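Local coordinates for A rubisco-like protein (Burkholderia fungorum, PDB 3NWR) that is of uncertain function but belongs to the rubisco-like proteins, relatives of the carbon-fixing enzyme built on the same barrel, and probably works as an enzyme of that superfamily, at residues P162-I167 against T396-A401; G383-A386 against G390-A393. All blocks are in the same frame, centred on the assembly; numbering follows the deposited sequence.

Contact 1: residues P162-I167 against T396-A401; sequences PMIGTI and TSVRQA. With SO4 (sulfate ion), chain C.
I164 faces V398 and R399 where the first strand of the TIM barrel, 163-165, is covered from outside by the last long helix, 391-407. This helix is reached from the final strand, 377-379, by way of the short helix 382-385, so the packing lies at the closure of the barrel. From CB of I164 the side chain divides. CG2, anti to the backbone N, lies 4.2 Å from V398 CG1, at ordinary van der Waals distance. The other branch runs past R399: CG1 rests against CD of R399 at 4.0 Å, and CD1 ends beside V398 CG1 at 3.9 Å. The I164 and V398 side chains run antiparallel, side by side rather than end to end, a fit that suits beta-branched residues, whose stiff, broad stems fill the layer between strand and helix. F378 touches both, and W402 adds an aromatic side chain beside I164.

R399 suits the margin because its methylenes pack as hydrocarbon while its charge leaves the core. Bends at chi2 (-75°) and chi3 lay CD against the isoleucine and turn the guanidinium toward a sulfate, probably from the crystallisation liquor. R161 and R228 also bond this ion, completing an anion pocket of three arginines. NH1 gives a bent hydrogen bond of 2.9 Å to sulfate O4, whereas NH2 donates almost straight (173°) to O1, which lies in the guanidinium plane, at 3.1 Å.

Contact 2: residues G383-A386 against G390-A393; sequences GILA and GPAA
I384 and L385 meet P391 at the tight turn between two helices after the last strand of the TIM barrel: the short helix 382-385 ends, the chain turns, and the long helix 391-407 starts. A short extra helix stands at this point, as in many TIM barrels that bind phosphorylated ligands. The backbones come very close, with CA of L385 4.5 Å from CA of P391.

The compact part lies around I384. Its carbonyl O receives the CA-H of P391 in a nearly linear contact (178° at the hydrogen), 3.6 Å from O to CA. This is a weak interaction, but it brings the last turn of one helix against the first residue of the next. I384 CG2 is anti to its own backbone N and beside its carbonyl carbon, which places the methyl 3.7 Å from P391 O. A branched, apolar isoleucine fits this buried spot, and its side chain also packs on V395 and V398.

Toward solvent the packing thins to the L385 and P391 side chains, which cross at about a right angle. Helix 176-189 borders this side, with L186 touching L385 and A189 touching P391. Proline suits the first turn of a helix, where a missing N-H costs no helical bond, and G390 at the N-cap adopts a positive phi (109°) easy for glycine. L385 starts away from the second helix but returns at its end, where CD2 meets P391 CB at 4.0 Å.

In the fold
Helix 391-407 serves both contacts: contact 2 forms at its start, and contact 1 about two turns further on, with centres 10 Å apart. The deeper is contact 1, where hydrocarbon packing between barrel strand and helix gives way at its margin to arginine and sulfate. Contact 2 lies farther out, about 25 Å from the chain centre to its own centre against 19 Å, and relies on close backbones at a helix-to-helix turn. I384 joins them, its CD1 packing 3.9 Å from I164 CG2 and its CG1 4.1 Å from V398 CG2. One apolar layer thus runs from the first strand to the turn where the long helix begins.

Contact 1: residues P162-I167 against T396-A401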
# COMPACT_ATOMS: atom_id res chain seq x y z
N PRO A 162 -9.98 -25.17 16.84
CA PRO A 162 -9.16 -24.06 16.34
C PRO A 162 -7.87 -23.94 17.13
O PRO A 162 -7.74 -24.45 18.24
CB PRO A 162 -10.03 -22.84 16.62
CG PRO A 162 -11.43 -23.37 16.63
CD PRO A 162 -11.29 -24.71 17.31
N MET A 163 -6.91 -23.23 16.54
CA MET A 163 -5.69 -22.89 17.25
C MET A 163 -5.94 -21.58 17.99
O MET A 163 -6.53 -20.65 17.43
CB MET A 163 -4.53 -22.77 16.26
CG MET A 163 -4.14 -24.12 15.66
SD MET A 163 -3.75 -24.14 13.90
CE MET A 163 -5.38 -23.99 13.17
N ILE A 164 -5.51 -21.53 19.25
CA ILE A 164 -5.79 -20.39 20.12
C ILE A 164 -4.52 -19.57 20.27
O ILE A 164 -3.47 -20.11 20.63
CB ILE A 164 -6.26 -20.83 21.52
CG1 ILE A 164 -7.40 -21.87 21.42
CG2 ILE A 164 -6.65 -19.62 22.35
CD1 ILE A 164 -8.60 -21.42 20.60
N GLY A 165 -4.60 -18.28 19.98
CA GLY A 165 -3.43 -17.43 20.02
C GLY A 165 -3.59 -16.21 20.90
O GLY A 165 -4.71 -15.85 21.30
N THR A 166 -2.48 -15.57 21.20
CA THR A 166 -2.51 -14.30 21.90
C THR A 166 -1.34 -13.44 21.45
O THR A 166 -0.45 -13.91 20.74
CB THR A 166 -2.49 -14.50 23.43
OG1 THR A 166 -2.92 -13.30 24.08
CG2 THR A 166 -1.11 -14.87 23.91
N ILE A 167 -1.35 -12.17 21.85
CA ILE A 167 -0.35 -11.20 21.40
C ILE A 167 0.48 -10.74 22.59
O ILE A 167 -0.03 -10.54 23.68
CB ILE A 167 -0.98 -9.95 20.71
CG1 ILE A 167 -1.92 -10.37 19.57
CG2 ILE A 167 0.11 -9.02 20.16
CD1 ILE A 167 -3.30 -10.79 20.04
N THR A 396 -8.48 -21.78 29.28
CA THR A 396 -9.42 -22.87 29.48
C THR A 396 -10.85 -22.44 29.16
O THR A 396 -11.60 -23.21 28.56
CB THR A 396 -9.31 -23.42 30.91
OG1 THR A 396 -8.01 -23.98 31.08
CG2 THR A 396 -10.37 -24.50 31.17
N SER A 397 -11.22 -21.22 29.54
CA SER A 397 -12.57 -20.74 29.22
C SER A 397 -12.80 -20.73 27.71
O SER A 397 -13.88 -21.08 27.23
CB SER A 397 -12.83 -19.36 29.83
OG SER A 397 -12.17 -18.31 29.15
N VAL A 398 -11.78 -20.34 26.95
CA VAL A 398 -11.91 -20.30 25.51
C VAL A 398 -11.97 -21.71 24.92
O VAL A 398 -12.78 -22.00 24.04
CB VAL A 398 -10.75 -19.49 24.89
CG1 VAL A 398 -10.70 -19.67 23.37
CG2 VAL A 398 -10.91 -18.00 25.25
N ARG A 399 -11.12 -22.61 25.43
CA ARG A 399 -11.13 -24.01 25.00
C ARG A 399 -12.48 -24.68 25.32
O ARG A 399 -12.99 -25.46 24.53
CB ARG A 399 -9.98 -24.78 25.63
CG ARG A 399 -8.60 -24.40 25.09
CD ARG A 399 -8.39 -25.00 23.69
NE ARG A 399 -8.35 -26.45 23.77
CZ ARG A 399 -7.28 -27.16 24.09
NH1 ARG A 399 -6.12 -26.54 24.34
NH2 ARG A 399 -7.34 -28.49 24.15
N GLN A 400 -13.03 -24.36 26.48
CA GLN A 400 -14.34 -24.89 26.87
C GLN A 400 -15.45 -24.36 25.96
O GLN A 400 -16.36 -25.11 25.58
CB GLN A 400 -14.64 -24.55 28.33
CG GLN A 400 -13.87 -25.42 29.31
CD GLN A 400 -13.95 -24.91 30.74
OE1 GLN A 400 -14.40 -23.79 30.99
NE2 GLN A 400 -13.49 -25.73 31.68
N ALA A 401 -15.37 -23.09 25.59
CA ALA A 401 -16.32 -22.53 24.63
C ALA A 401 -16.25 -23.28 23.30
O ALA A 401 -17.28 -23.62 22.71
CB ALA A 401 -16.07 -21.04 24.42
S SO4 C . -3.63 -29.38 23.97
O1 SO4 C . -4.70 -29.92 24.80
O2 SO4 C . -3.91 -29.69 22.57
O3 SO4 C . -2.36 -29.98 24.37
O4 SO4 C . -3.58 -27.94 24.16

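Contact 2: residues G383-A386 against G390-A393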
# COMPACT_ATOMS: atom_id res chain seq x y z
N GLY A 383 -9.53 -11.39 26.70
CA GLY A 383 -10.43 -12.51 26.86
C GLY A 383 -9.78 -13.71 27.52
O GLY A 383 -10.45 -14.57 28.10
N ILE A 384 -8.45 -13.78 27.40
CA ILE A 384 -7.65 -14.80 28.07
C ILE A 384 -6.92 -14.21 29.27
O ILE A 384 -7.03 -14.71 30.39
CB ILE A 384 -6.62 -15.39 27.10
CG1 ILE A 384 -7.27 -16.45 26.21
CG2 ILE A 384 -5.44 -16.00 27.87
CD1 ILE A 384 -6.38 -16.86 25.03
N LEU A 385 -6.19 -13.12 29.03
CA LEU A 385 -5.25 -12.60 30.02
C LEU A 385 -5.90 -11.89 31.20
O LEU A 385 -5.29 -11.77 32.27
CB LEU A 385 -4.23 -11.69 29.35
CG LEU A 385 -3.42 -12.35 28.23
CD1 LEU A 385 -2.33 -11.42 27.74
CD2 LEU A 385 -2.83 -13.68 28.70
N ALA A 386 -7.14 -11.44 31.02
CA ALA A 386 -7.84 -10.72 32.08
C ALA A 386 -8.91 -11.57 32.77
O ALA A 386 -9.71 -11.06 33.57
CB ALA A 386 -8.45 -9.43 31.53
N GLY A 390 -7.09 -15.97 36.29
CA GLY A 390 -5.77 -16.08 35.71
C GLY A 390 -5.77 -16.47 34.24
O GLY A 390 -6.77 -16.97 33.71
N PRO A 391 -4.63 -16.25 33.57
CA PRO A 391 -4.51 -16.54 32.14
C PRO A 391 -4.75 -18.01 31.80
O PRO A 391 -5.32 -18.31 30.75
CB PRO A 391 -3.06 -16.15 31.83
CG PRO A 391 -2.72 -15.14 32.86
CD PRO A 391 -3.44 -15.57 34.10
N ALA A 392 -4.32 -18.93 32.66
CA ALA A 392 -4.57 -20.34 32.39
C ALA A 392 -6.08 -20.59 32.39
O ALA A 392 -6.60 -21.26 31.50
CB ALA A 392 -3.87 -21.22 33.41
N ALA A 393 -6.78 -20.02 33.36
CA ALA A 393 -8.24 -20.13 33.40
C ALA A 393 -8.85 -19.49 32.16
O ALA A 393 -9.85 -19.99 31.61
CB ALA A 393 -8.79 -19.49 34.67